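Local coordinates for cytochrome C-type biogenesis protein ccmF (Thermus thermophilus, PDB 6ZMQ) that acts as a membrane-bound cytochrome c heme lyase that holds a heme and probably takes part in heme handling during cytochrome c maturation, at residues Met18-Leu23 and Leu75-Leu80; Leu69-Ala74 and Ser113-Gly118; Thr277-Gln282 and Asn500-Gly505; Gly285-Trp290 and Ala365-Ala370. All blocks are in the same frame, centred on the assembly; numbering follows the deposited sequence.

Contact 1 (Met18-Leu23 and Leu75-Leu80); sequences MTPALL and LEWALL
Backbone meets backbone most closely at Pro20 and Ala78, whose CA atoms are 5.7 Å apart where the first turn of helix 20-47 lies against the last turns of helix 61-81. This is helix-to-helix packing in an all-helical membrane region, made here by apolar side chains with no hydrogen bond between the two segments. Pro20 and Trp77 carry most of the contact. Pro20 is the first residue of its helix, where a proline's missing N-H costs no helical bond, and just before it Thr19 is the N-cap: its OG1 accepts from Leu22 N at 3.1 Å, nearly straight at 160°. That capping bond closes the first turn, on which the pyrrolidine ring points toward helix 61-81. Trp77 supplies the other surface. Its CG stands anti to the backbone N (chi1 -172°), which carries the indole across the path of Pro20, and the two side chains cross at about a right angle. Pro20 CG sits over the face of the five-membered ring, 3.9 Å from its centroid and 30° off the normal, a CH-pi contact whose nearest ring atom to Pro20 CG is Trp77 CD1 at 3.5 Å. Farther along the indole, Leu23 CD2 comes obliquely to the six-membered ring, 3.6 Å from Trp77 CE3. Leu23 also packs on Ala74, and on another side of helix 61-81 Leu79 rests on Val89 and His93. Beside the indole the helices come together methyl against ring carbon, with Ala78 CB 3.7 Å from Pro20 CB.

Contact 2 (Leu69-Ala74 and Ser113-Gly118); sequences LAAFLA and SILLWG
Ser113 OG, two residues ahead of the Leu115 that meets Ala71 and Phe72, is hydrogen-bonded to two backbone carbonyls of its own helix, Ala109 O and Leu110 O, so this buried hydroxyl is satisfied at home. The contact itself is a roughly antiparallel packing of two membrane helices, 61-81 and 110-129, with the axes of the short segments 9.6 Å apart and their directions at 146°. Leu115 reaches in between the two backbones. With CG anti to the backbone N (chi1 178°), it points straight at the other helix and divides there: CD1 lies 3.7 Å from Ala71 CB, while CD2 rests on the main chain, 3.5 Å from Ala71 O. Its CG stands at the edge of the Phe72 ring, near the ring plane, instead of over a face. The small Ala71 side chain probably permits this close approach, and Phe72 and Leu115 are the closest pair by CA atoms, at 6.5 Å. Cutting Leu115 back to an alanine would probably open a gap over Ala71 and take one neighbour from the edge of Phe72. Around this core, Ala71 also packs on Val28 of helix 20-47, and Leu116 touches Val191 and Tyr194 of helix 185-213. On another side of helix 110-129, Trp117 stacks with Tyr194. Phe72 and Leu116 run side by side and point the same way, and the ring's outer end meets the leucine branch obliquely, Phe72 CE1 lying 3.7 Å from Leu116 CD2.

Contact 3 (Thr277-Gln282 and Asn500-Gly505); sequences TAFVQQ and NRRRVG. With HEM (protoporphyrin IX containing Fe), chain B.
Gln282 OE1 receives Arg502 NH1 at 3.0 Å, a bent and weak hydrogen bond (133°) and the single one linking the two segments. Both arginines also reach the heme propionates. Arg502, which turns at its third torsion (chi3 71°), points NH1 and NE at one carboxylate oxygen, with NH1 3.4 Å from HEM O1D; both bonds are weak, and O1D lies in the guanidinium plane at its edge. Arg503 serves the other propionate differently: HEM O2A sits over the face of its guanidinium, 3.1 Å from Arg503 NH2. This cluster of positive charge, with Arg224 beside it, would be expected to help keep the propionates ionised. The apolar part belongs to Phe279. Its ring covers the propionate root with one face, Phe279 CZ lying 3.8 Å from HEM CAA. Arg502 NH1 lies at the ring edge, in its plane, and not over the pi face; the ring and guanidinium planes stand 87° apart. The heme sits between helices 266-284 and 501-525, whose segment axes stay 14.7 Å apart; these same helices carry the axial ligands His276 and His510, and Leu366 of helix 362-384 packs against Phe279.

Contact 4 (Gly285-Trp290 and Ala365-Ala370); sequences GAFKTW and ALLLGA. With HEM (protoporphyrin IX containing Fe), chain B.
A chi1 of -167° swings Leu367 CG away from its own backbone N and out from helix 362-384 toward Phe287, while Trp290, with CG anti to its carbonyl carbon (chi1 -72°), turns its indole to the same leucine. Leu367 is therefore met by two aromatic side chains, Phe287 from the link between helices 266-284 and 288-307 and Trp290 from the first turn of the latter. Its CD2 branch lies over one face of the Phe287 ring, offset toward the rim, in a CH-pi contact; the modelled separation is too short to be taken literally. The same branch approaches the indole obliquely, Leu367 CD2 lying 3.7 Å from Trp290 CD1. Phe287 CB in turn stands at the edge of the Trp290 ring, in its plane. A serine in place of Phe287 would probably uncover the side of Leu367 that the ring faces, leaving Trp290 its aromatic partner in 285-290. Val280 backs both Phe287 and Leu366, and Phe371 meets Trp290 edge-to-face. The next faces of helix 362-384 turn to the heme: Leu366 CD2 is 3.3 Å from HEM CHB, and Gly369 CA is 3.5 Å from HEM CBB, where a beta carbon would collide with the vinyl group. With carbon against carbon throughout and no hydrogen bond between the segments, the contact rests on shape and on partly covering apolar surface, and the porphyrin's vinyl edge is received in the same way.

Overall arrangement
The four contacts form two pairs. Contacts 1 and 2 share helix 61-81, with centres 11 Å apart, and touch through Pro20 on Ala74 and through Leu75 on Leu115; neither reaches an annotated heme site. Contacts 3 and 4, with centres 13 Å apart, both touch the heme: contact 3 serves the propionates, while 365-370 of contact 4 lines the porphyrin near a vinyl. They also meet directly, Gln281 packing against Ala286 to Lys288. About 21 Å separates the nearest atoms of contact 2 from those of contact 3, and contacts 1 and 4 lie on opposite sides of the chain's centre, their own centres 49 Å apart.

Contact 1 (Met18-Leu23 and Leu75-Leu80)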
# COMPACT_ATOMS: atom_id res chain seq x y z
N MET A 18 30.53 1.52 -25.54
CA MET A 18 29.47 0.97 -24.70
C MET A 18 29.25 1.90 -23.51
O MET A 18 29.97 1.90 -22.51
CB MET A 18 29.78 -0.46 -24.27
CG MET A 18 28.77 -1.04 -23.28
SD MET A 18 27.38 -1.95 -23.97
CE MET A 18 27.10 -3.11 -22.63
N THR A 19 28.26 2.75 -23.68
CA THR A 19 27.74 3.60 -22.63
C THR A 19 26.84 2.79 -21.72
O THR A 19 26.46 1.66 -22.03
CB THR A 19 26.98 4.78 -23.25
OG1 THR A 19 26.30 4.34 -24.43
CG2 THR A 19 27.91 5.94 -23.56
N PRO A 20 26.47 3.36 -20.56
CA PRO A 20 25.23 2.91 -19.90
C PRO A 20 23.98 3.14 -20.75
O PRO A 20 22.98 2.42 -20.60
CB PRO A 20 25.21 3.76 -18.63
CG PRO A 20 26.65 3.95 -18.32
CD PRO A 20 27.28 4.19 -19.65
N ALA A 21 24.02 4.15 -21.63
CA ALA A 21 22.90 4.51 -22.49
C ALA A 21 22.55 3.41 -23.48
O ALA A 21 21.39 3.01 -23.58
CB ALA A 21 23.24 5.80 -23.25
N LEU A 22 23.54 2.88 -24.21
CA LEU A 22 23.20 1.84 -25.17
C LEU A 22 23.08 0.46 -24.53
O LEU A 22 22.36 -0.38 -25.07
CB LEU A 22 24.19 1.80 -26.33
CG LEU A 22 23.97 2.98 -27.28
CD1 LEU A 22 24.76 4.22 -26.89
CD2 LEU A 22 24.23 2.57 -28.72
N LEU A 23 23.67 0.26 -23.34
CA LEU A 23 23.33 -0.92 -22.54
C LEU A 23 21.88 -0.89 -22.10
O LEU A 23 21.19 -1.91 -22.20
CB LEU A 23 24.22 -1.00 -21.29
CG LEU A 23 23.90 -2.09 -20.25
CD1 LEU A 23 23.86 -3.53 -20.77
CD2 LEU A 23 24.84 -1.95 -19.06
N LEU A 75 20.95 1.85 -15.50
CA LEU A 75 20.58 3.10 -14.83
C LEU A 75 21.36 3.29 -13.52
O LEU A 75 21.78 4.41 -13.20
CB LEU A 75 19.08 3.15 -14.58
CG LEU A 75 18.44 4.55 -14.47
CD1 LEU A 75 19.02 5.54 -15.50
CD2 LEU A 75 16.94 4.44 -14.63
N GLU A 76 21.57 2.20 -12.77
CA GLU A 76 22.37 2.27 -11.54
C GLU A 76 23.84 2.54 -11.83
O GLU A 76 24.51 3.26 -11.08
CB GLU A 76 22.25 0.98 -10.73
CG GLU A 76 20.89 0.75 -10.09
CD GLU A 76 20.97 0.65 -8.58
OE1 GLU A 76 20.09 1.22 -7.91
OE2 GLU A 76 21.92 0.02 -8.07
N TRP A 77 24.37 1.89 -12.87
CA TRP A 77 25.68 2.16 -13.45
C TRP A 77 25.87 3.64 -13.77
O TRP A 77 26.86 4.24 -13.36
CB TRP A 77 25.82 1.28 -14.71
CG TRP A 77 27.14 1.18 -15.46
CD1 TRP A 77 28.09 2.16 -15.66
CD2 TRP A 77 27.62 0.02 -16.15
NE1 TRP A 77 29.12 1.67 -16.42
CE2 TRP A 77 28.87 0.36 -16.73
CE3 TRP A 77 27.13 -1.27 -16.32
CZ2 TRP A 77 29.62 -0.55 -17.47
CZ3 TRP A 77 27.87 -2.17 -17.06
CH2 TRP A 77 29.11 -1.81 -17.62
N ALA A 78 24.91 4.23 -14.49
CA ALA A 78 25.00 5.64 -14.88
C ALA A 78 24.89 6.56 -13.68
O ALA A 78 25.56 7.60 -13.62
CB ALA A 78 23.91 5.96 -15.90
N LEU A 79 24.05 6.20 -12.71
CA LEU A 79 23.92 7.00 -11.50
C LEU A 79 25.14 6.89 -10.60
O LEU A 79 25.40 7.80 -9.81
CB LEU A 79 22.65 6.58 -10.77
CG LEU A 79 21.54 7.48 -11.30
CD1 LEU A 79 20.19 6.89 -11.12
CD2 LEU A 79 21.64 8.74 -10.52
N LEU A 80 25.90 5.80 -10.70
CA LEU A 80 27.11 5.66 -9.90
C LEU A 80 28.32 6.30 -10.56
O LEU A 80 29.15 6.91 -9.86
CB LEU A 80 27.38 4.18 -9.63
CG LEU A 80 27.04 3.63 -8.24
CD1 LEU A 80 25.57 3.80 -7.93
CD2 LEU A 80 27.42 2.17 -8.20

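Contact 2 (Leu69-Ala74 and Ser113-Gly118)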
# COMPACT_ATOMS: atom_id res chain seq x y z
N LEU A 69 16.85 -6.54 -16.16
CA LEU A 69 17.90 -6.32 -15.18
C LEU A 69 19.08 -5.59 -15.78
O LEU A 69 19.72 -4.79 -15.08
CB LEU A 69 18.32 -7.66 -14.55
CG LEU A 69 19.40 -7.82 -13.46
CD1 LEU A 69 19.09 -9.08 -12.70
CD2 LEU A 69 20.85 -7.95 -13.98
N ALA A 70 19.37 -5.83 -17.06
CA ALA A 70 20.42 -5.09 -17.76
C ALA A 70 20.09 -3.61 -17.86
O ALA A 70 20.97 -2.76 -17.69
CB ALA A 70 20.65 -5.70 -19.14
N ALA A 71 18.82 -3.28 -18.10
CA ALA A 71 18.42 -1.87 -18.19
C ALA A 71 18.45 -1.17 -16.83
O ALA A 71 18.90 -0.02 -16.72
CB ALA A 71 17.04 -1.77 -18.82
N PHE A 72 17.98 -1.86 -15.77
CA PHE A 72 18.03 -1.28 -14.42
C PHE A 72 19.46 -1.10 -13.94
O PHE A 72 19.80 -0.08 -13.32
CB PHE A 72 17.27 -2.16 -13.44
CG PHE A 72 17.15 -1.58 -12.05
CD1 PHE A 72 16.18 -0.64 -11.76
CD2 PHE A 72 18.00 -2.01 -11.03
CE1 PHE A 72 16.06 -0.12 -10.47
CE2 PHE A 72 17.89 -1.50 -9.75
CZ PHE A 72 16.92 -0.55 -9.47
N LEU A 73 20.31 -2.10 -14.17
CA LEU A 73 21.70 -1.98 -13.76
C LEU A 73 22.46 -0.99 -14.63
O LEU A 73 23.46 -0.43 -14.18
CB LEU A 73 22.36 -3.36 -13.76
CG LEU A 73 22.04 -4.33 -12.60
CD1 LEU A 73 23.19 -5.30 -12.39
CD2 LEU A 73 21.70 -3.61 -11.29
N ALA A 74 22.00 -0.74 -15.86
CA ALA A 74 22.52 0.37 -16.65
C ALA A 74 22.17 1.71 -16.03
O ALA A 74 23.00 2.63 -16.02
CB ALA A 74 21.98 0.30 -18.08
N SER A 113 11.19 4.76 -12.52
CA SER A 113 10.25 4.01 -11.70
C SER A 113 9.46 3.01 -12.53
O SER A 113 9.14 1.92 -12.03
CB SER A 113 9.32 4.94 -10.93
OG SER A 113 8.61 5.81 -11.79
N ILE A 114 9.15 3.33 -13.79
CA ILE A 114 8.51 2.30 -14.60
C ILE A 114 9.53 1.26 -15.06
O ILE A 114 9.14 0.11 -15.34
CB ILE A 114 7.68 2.86 -15.77
CG1 ILE A 114 8.45 3.88 -16.60
CG2 ILE A 114 6.41 3.51 -15.27
CD1 ILE A 114 8.04 3.92 -18.06
N LEU A 115 10.83 1.59 -15.08
CA LEU A 115 11.84 0.55 -15.27
C LEU A 115 11.89 -0.42 -14.08
O LEU A 115 11.94 -1.64 -14.27
CB LEU A 115 13.22 1.17 -15.53
CG LEU A 115 14.46 0.27 -15.72
CD1 LEU A 115 14.19 -0.96 -16.61
CD2 LEU A 115 15.64 1.06 -16.27
N LEU A 116 11.86 0.11 -12.85
CA LEU A 116 11.85 -0.76 -11.67
C LEU A 116 10.54 -1.54 -11.57
O LEU A 116 10.51 -2.70 -11.14
CB LEU A 116 12.10 0.08 -10.40
CG LEU A 116 12.29 -0.48 -8.98
CD1 LEU A 116 10.99 -0.72 -8.19
CD2 LEU A 116 13.12 -1.77 -9.02
N TRP A 117 9.45 -0.92 -12.03
CA TRP A 117 8.13 -1.53 -12.09
C TRP A 117 8.10 -2.71 -13.06
O TRP A 117 7.61 -3.80 -12.71
CB TRP A 117 7.14 -0.45 -12.52
CG TRP A 117 5.74 -0.69 -12.24
CD1 TRP A 117 5.19 -1.84 -11.76
CD2 TRP A 117 4.66 0.23 -12.40
NE1 TRP A 117 3.85 -1.69 -11.62
CE2 TRP A 117 3.49 -0.42 -11.99
CE3 TRP A 117 4.58 1.56 -12.84
CZ2 TRP A 117 2.25 0.18 -12.04
CZ3 TRP A 117 3.33 2.17 -12.86
CH2 TRP A 117 2.19 1.48 -12.45
N GLY A 118 8.59 -2.50 -14.28
CA GLY A 118 8.69 -3.58 -15.24
C GLY A 118 9.68 -4.65 -14.84
O GLY A 118 9.50 -5.82 -15.17

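Contact 3 (Thr277-Gln282 and Asn500-Gly505)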
# COMPACT_ATOMS: atom_id res chain seq x y z
N THR A 277 -12.66 -13.53 0.09
CA THR A 277 -13.42 -14.39 -0.82
C THR A 277 -12.52 -15.53 -1.30
O THR A 277 -13.03 -16.61 -1.51
CB THR A 277 -14.31 -13.53 -1.71
OG1 THR A 277 -13.49 -12.88 -2.65
CG2 THR A 277 -14.97 -12.45 -0.92
N ALA A 278 -11.23 -15.28 -1.51
CA ALA A 278 -10.33 -16.33 -1.97
C ALA A 278 -10.25 -17.35 -0.87
O ALA A 278 -10.38 -18.47 -1.16
CB ALA A 278 -8.97 -15.78 -2.27
N PHE A 279 -10.15 -16.92 0.37
CA PHE A 279 -10.14 -17.89 1.46
C PHE A 279 -11.42 -18.72 1.46
O PHE A 279 -11.34 -19.91 1.64
CB PHE A 279 -10.08 -17.12 2.76
CG PHE A 279 -10.37 -18.01 3.92
CD1 PHE A 279 -9.48 -18.98 4.31
CD2 PHE A 279 -11.58 -17.95 4.56
CE1 PHE A 279 -9.77 -19.83 5.35
CE2 PHE A 279 -11.87 -18.81 5.60
CZ PHE A 279 -10.96 -19.75 6.00
N VAL A 280 -12.58 -18.13 1.23
CA VAL A 280 -13.83 -18.93 1.28
C VAL A 280 -13.79 -20.03 0.24
O VAL A 280 -14.02 -21.15 0.59
CB VAL A 280 -15.08 -18.08 1.08
CG1 VAL A 280 -16.28 -18.95 0.81
CG2 VAL A 280 -15.33 -17.23 2.28
N GLN A 281 -13.49 -19.70 -1.00
CA GLN A 281 -13.54 -20.76 -1.99
C GLN A 281 -12.36 -21.72 -1.81
O GLN A 281 -12.52 -22.93 -2.01
CB GLN A 281 -13.64 -20.23 -3.42
CG GLN A 281 -12.40 -20.09 -4.18
CD GLN A 281 -12.60 -19.53 -5.57
OE1 GLN A 281 -13.13 -18.44 -5.74
NE2 GLN A 281 -12.15 -20.27 -6.58
N GLN A 282 -11.23 -21.19 -1.26
CA GLN A 282 -10.07 -22.00 -0.83
C GLN A 282 -10.50 -23.06 0.17
O GLN A 282 -9.98 -24.18 0.17
CB GLN A 282 -8.97 -21.13 -0.19
CG GLN A 282 -8.01 -20.35 -1.10
CD GLN A 282 -7.12 -19.41 -0.30
OE1 GLN A 282 -6.71 -19.73 0.82
NE2 GLN A 282 -6.86 -18.24 -0.85
N ASN A 500 -1.32 -23.98 14.08
CA ASN A 500 -2.33 -23.61 13.09
C ASN A 500 -2.11 -22.16 12.67
O ASN A 500 -2.87 -21.30 13.12
CB ASN A 500 -3.75 -23.78 13.63
CG ASN A 500 -4.81 -23.92 12.52
OD1 ASN A 500 -5.24 -25.03 12.19
ND2 ASN A 500 -5.22 -22.80 11.93
N ARG A 501 -1.14 -21.93 11.77
CA ARG A 501 -0.54 -20.61 11.56
C ARG A 501 -1.54 -19.60 11.00
O ARG A 501 -1.48 -18.41 11.34
CB ARG A 501 0.66 -20.75 10.63
CG ARG A 501 1.95 -20.99 11.36
CD ARG A 501 3.03 -21.55 10.44
NE ARG A 501 4.37 -21.28 10.93
CZ ARG A 501 4.98 -21.98 11.88
NH1 ARG A 501 6.14 -21.58 12.36
NH2 ARG A 501 4.39 -23.04 12.42
N ARG A 502 -2.48 -20.08 10.17
CA ARG A 502 -3.50 -19.22 9.57
C ARG A 502 -4.41 -18.61 10.62
O ARG A 502 -4.60 -17.39 10.66
CB ARG A 502 -4.32 -20.01 8.55
CG ARG A 502 -3.54 -20.84 7.54
CD ARG A 502 -4.54 -21.51 6.61
NE ARG A 502 -5.16 -20.54 5.71
CZ ARG A 502 -5.89 -20.88 4.64
NH1 ARG A 502 -6.32 -19.94 3.81
NH2 ARG A 502 -6.12 -22.16 4.38
N ARG A 503 -4.94 -19.45 11.53
CA ARG A 503 -5.88 -18.98 12.54
C ARG A 503 -5.22 -18.06 13.57
O ARG A 503 -5.75 -16.97 13.82
CB ARG A 503 -6.54 -20.16 13.25
CG ARG A 503 -7.65 -20.90 12.47
CD ARG A 503 -9.01 -20.18 12.48
NE ARG A 503 -10.09 -20.99 11.90
CZ ARG A 503 -10.28 -21.20 10.59
NH1 ARG A 503 -11.21 -22.05 10.19
NH2 ARG A 503 -9.49 -20.62 9.69
N VAL A 504 -4.04 -18.41 14.09
CA VAL A 504 -3.44 -17.61 15.16
C VAL A 504 -2.84 -16.31 14.61
O VAL A 504 -2.99 -15.23 15.21
CB VAL A 504 -2.43 -18.45 15.99
CG1 VAL A 504 -1.42 -19.16 15.12
CG2 VAL A 504 -1.74 -17.62 17.08
N GLY A 505 -2.19 -16.38 13.44
CA GLY A 505 -1.70 -15.17 12.79
C GLY A 505 -2.82 -14.25 12.34
O GLY A 505 -2.71 -13.03 12.45
CHA HEM B . -8.18 -14.23 7.68
CHB HEM B . -12.78 -12.96 8.77
CHC HEM B . -11.62 -8.23 8.08
CHD HEM B . -6.97 -9.57 7.48
C1A HEM B . -9.52 -14.24 8.03
C2A HEM B . -10.25 -15.44 8.24
C3A HEM B . -11.54 -15.10 8.55
C4A HEM B . -11.63 -13.69 8.52
CMA HEM B . -12.67 -16.03 8.85
CAA HEM B . -9.72 -16.87 8.16
CBA HEM B . -8.94 -17.26 9.43
CGA HEM B . -9.84 -17.27 10.65
O1A HEM B . -9.60 -16.49 11.60
O2A HEM B . -10.82 -18.05 10.69
C1B HEM B . -12.83 -11.55 8.65
C2B HEM B . -14.03 -10.81 8.70
C3B HEM B . -13.73 -9.50 8.50
C4B HEM B . -12.28 -9.44 8.30
CMB HEM B . -15.41 -11.36 8.93
CAB HEM B . -14.64 -8.35 8.47
CBB HEM B . -15.05 -7.92 7.10
C1C HEM B . -10.25 -8.19 7.94
C2C HEM B . -9.48 -7.03 7.99
C3C HEM B . -8.17 -7.44 7.82
C4C HEM B . -8.14 -8.84 7.68
CMC HEM B . -9.93 -5.60 8.18
CAC HEM B . -7.02 -6.55 7.79
CBC HEM B . -6.20 -6.37 9.01
C1D HEM B . -6.88 -10.97 7.42
C2D HEM B . -5.67 -11.73 7.10
C3D HEM B . -6.00 -13.04 7.15
C4D HEM B . -7.43 -13.07 7.52
CMD HEM B . -4.32 -11.15 6.76
CAD HEM B . -5.08 -14.22 6.89
CBD HEM B . -5.41 -14.81 5.51
CGD HEM B . -4.48 -15.92 5.06
O1D HEM B . -4.84 -17.12 5.08
O2D HEM B . -3.34 -15.63 4.64
NA HEM B . -10.40 -13.19 8.19
NB HEM B . -11.82 -10.69 8.39
NC HEM B . -9.43 -9.27 7.79
ND HEM B . -7.87 -11.81 7.66
FE HEM B . -9.83 -11.25 8.15

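Contact 4 (Gly285-Trp290 and Ala365-Ala370)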
# COMPACT_ATOMS: atom_id res chain seq x y z
N GLY A 285 -15.21 -23.65 -1.97
CA GLY A 285 -15.74 -23.53 -3.32
C GLY A 285 -16.89 -22.55 -3.47
O GLY A 285 -17.86 -22.86 -4.17
N ALA A 286 -16.83 -21.40 -2.81
CA ALA A 286 -17.92 -20.43 -2.85
C ALA A 286 -17.42 -19.02 -3.16
O ALA A 286 -16.35 -18.60 -2.72
CB ALA A 286 -18.71 -20.44 -1.54
N PHE A 287 -18.30 -18.28 -3.84
CA PHE A 287 -18.05 -17.00 -4.50
C PHE A 287 -16.82 -17.08 -5.40
O PHE A 287 -15.82 -16.40 -5.17
CB PHE A 287 -17.86 -15.77 -3.58
CG PHE A 287 -18.54 -15.78 -2.23
CD1 PHE A 287 -19.91 -15.57 -2.03
CD2 PHE A 287 -17.72 -15.92 -1.11
CE1 PHE A 287 -20.43 -15.58 -0.75
CE2 PHE A 287 -18.23 -15.89 0.16
CZ PHE A 287 -19.59 -15.76 0.34
N LYS A 288 -16.89 -17.93 -6.42
CA LYS A 288 -15.88 -17.82 -7.46
C LYS A 288 -16.19 -16.68 -8.41
O LYS A 288 -15.25 -16.07 -8.95
CB LYS A 288 -15.74 -19.15 -8.23
CG LYS A 288 -17.02 -19.76 -8.74
CD LYS A 288 -16.89 -21.28 -8.79
CE LYS A 288 -16.92 -21.84 -7.38
NZ LYS A 288 -16.30 -23.19 -7.22
N THR A 289 -17.48 -16.32 -8.52
CA THR A 289 -17.94 -15.14 -9.24
C THR A 289 -17.38 -13.86 -8.63
O THR A 289 -16.76 -13.03 -9.32
CB THR A 289 -19.47 -15.09 -9.21
OG1 THR A 289 -20.01 -16.31 -9.73
CG2 THR A 289 -20.01 -13.92 -10.01
N TRP A 290 -17.52 -13.73 -7.31
CA TRP A 290 -17.02 -12.55 -6.62
C TRP A 290 -15.51 -12.55 -6.53
O TRP A 290 -14.90 -11.48 -6.45
CB TRP A 290 -17.63 -12.46 -5.22
CG TRP A 290 -19.07 -12.09 -5.25
CD1 TRP A 290 -20.10 -12.85 -4.78
CD2 TRP A 290 -19.65 -10.88 -5.75
NE1 TRP A 290 -21.29 -12.19 -4.99
CE2 TRP A 290 -21.04 -10.98 -5.58
CE3 TRP A 290 -19.13 -9.71 -6.34
CZ2 TRP A 290 -21.92 -9.98 -5.97
CZ3 TRP A 290 -20.00 -8.72 -6.72
CH2 TRP A 290 -21.38 -8.85 -6.53
N ALA A 365 -21.28 -13.92 6.58
CA ALA A 365 -20.59 -12.84 7.27
C ALA A 365 -19.37 -12.36 6.48
O ALA A 365 -19.15 -11.15 6.37
CB ALA A 365 -20.18 -13.30 8.67
N LEU A 366 -18.59 -13.29 5.90
CA LEU A 366 -17.42 -12.89 5.11
C LEU A 366 -17.83 -12.21 3.82
O LEU A 366 -17.17 -11.26 3.37
CB LEU A 366 -16.50 -14.07 4.78
CG LEU A 366 -15.64 -14.92 5.73
CD1 LEU A 366 -14.36 -15.40 5.03
CD2 LEU A 366 -15.32 -14.31 7.06
N LEU A 367 -18.93 -12.66 3.21
CA LEU A 367 -19.40 -12.08 1.96
C LEU A 367 -20.02 -10.71 2.19
O LEU A 367 -19.83 -9.80 1.36
CB LEU A 367 -20.38 -13.04 1.30
CG LEU A 367 -20.91 -12.97 -0.14
CD1 LEU A 367 -22.03 -11.98 -0.37
CD2 LEU A 367 -19.73 -12.65 -1.06
N LEU A 368 -20.72 -10.52 3.32
CA LEU A 368 -21.22 -9.20 3.65
C LEU A 368 -20.09 -8.26 4.05
O LEU A 368 -20.15 -7.06 3.75
CB LEU A 368 -22.27 -9.28 4.78
CG LEU A 368 -23.03 -8.00 5.11
CD1 LEU A 368 -23.56 -7.35 3.83
CD2 LEU A 368 -24.14 -8.22 6.13
N GLY A 369 -19.03 -8.78 4.67
CA GLY A 369 -17.87 -7.95 4.96
C GLY A 369 -17.12 -7.52 3.71
O GLY A 369 -16.67 -6.38 3.60
N ALA A 370 -16.97 -8.45 2.76
CA ALA A 370 -16.41 -8.11 1.45
C ALA A 370 -17.30 -7.14 0.68
O ALA A 370 -16.79 -6.28 -0.05
CB ALA A 370 -16.20 -9.39 0.63
CHA HEM B . -8.18 -14.23 7.68
CHB HEM B . -12.78 -12.96 8.77
CHC HEM B . -11.62 -8.23 8.08
CHD HEM B . -6.97 -9.57 7.48
C1A HEM B . -9.52 -14.24 8.03
C2A HEM B . -10.25 -15.44 8.24
C3A HEM B . -11.54 -15.10 8.55
C4A HEM B . -11.63 -13.69 8.52
CMA HEM B . -12.67 -16.03 8.85
CAA HEM B . -9.72 -16.87 8.16
CBA HEM B . -8.94 -17.26 9.43
CGA HEM B . -9.84 -17.27 10.65
O1A HEM B . -9.60 -16.49 11.60
O2A HEM B . -10.82 -18.05 10.69
C1B HEM B . -12.83 -11.55 8.65
C2B HEM B . -14.03 -10.81 8.70
C3B HEM B . -13.73 -9.50 8.50
C4B HEM B . -12.28 -9.44 8.30
CMB HEM B . -15.41 -11.36 8.93
CAB HEM B . -14.64 -8.35 8.47
CBB HEM B . -15.05 -7.92 7.10
C1C HEM B . -10.25 -8.19 7.94
C2C HEM B . -9.48 -7.03 7.99
C3C HEM B . -8.17 -7.44 7.82
C4C HEM B . -8.14 -8.84 7.68
CMC HEM B . -9.93 -5.60 8.18
CAC HEM B . -7.02 -6.55 7.79
CBC HEM B . -6.20 -6.37 9.01
C1D HEM B . -6.88 -10.97 7.42
C2D HEM B . -5.67 -11.73 7.10
C3D HEM B . -6.00 -13.04 7.15
C4D HEM B . -7.43 -13.07 7.52
CMD HEM B . -4.32 -11.15 6.76
CAD HEM B . -5.08 -14.22 6.89
CBD HEM B . -5.41 -14.81 5.51
CGD HEM B . -4.48 -15.92 5.06
O1D HEM B . -4.84 -17.12 5.08
O2D HEM B . -3.34 -15.63 4.64
NA HEM B . -10.40 -13.19 8.19
NB HEM B . -11.82 -10.69 8.39
NC HEM B . -9.43 -9.27 7.79
ND HEM B . -7.87 -11.81 7.66
FE HEM B . -9.83 -11.25 8.15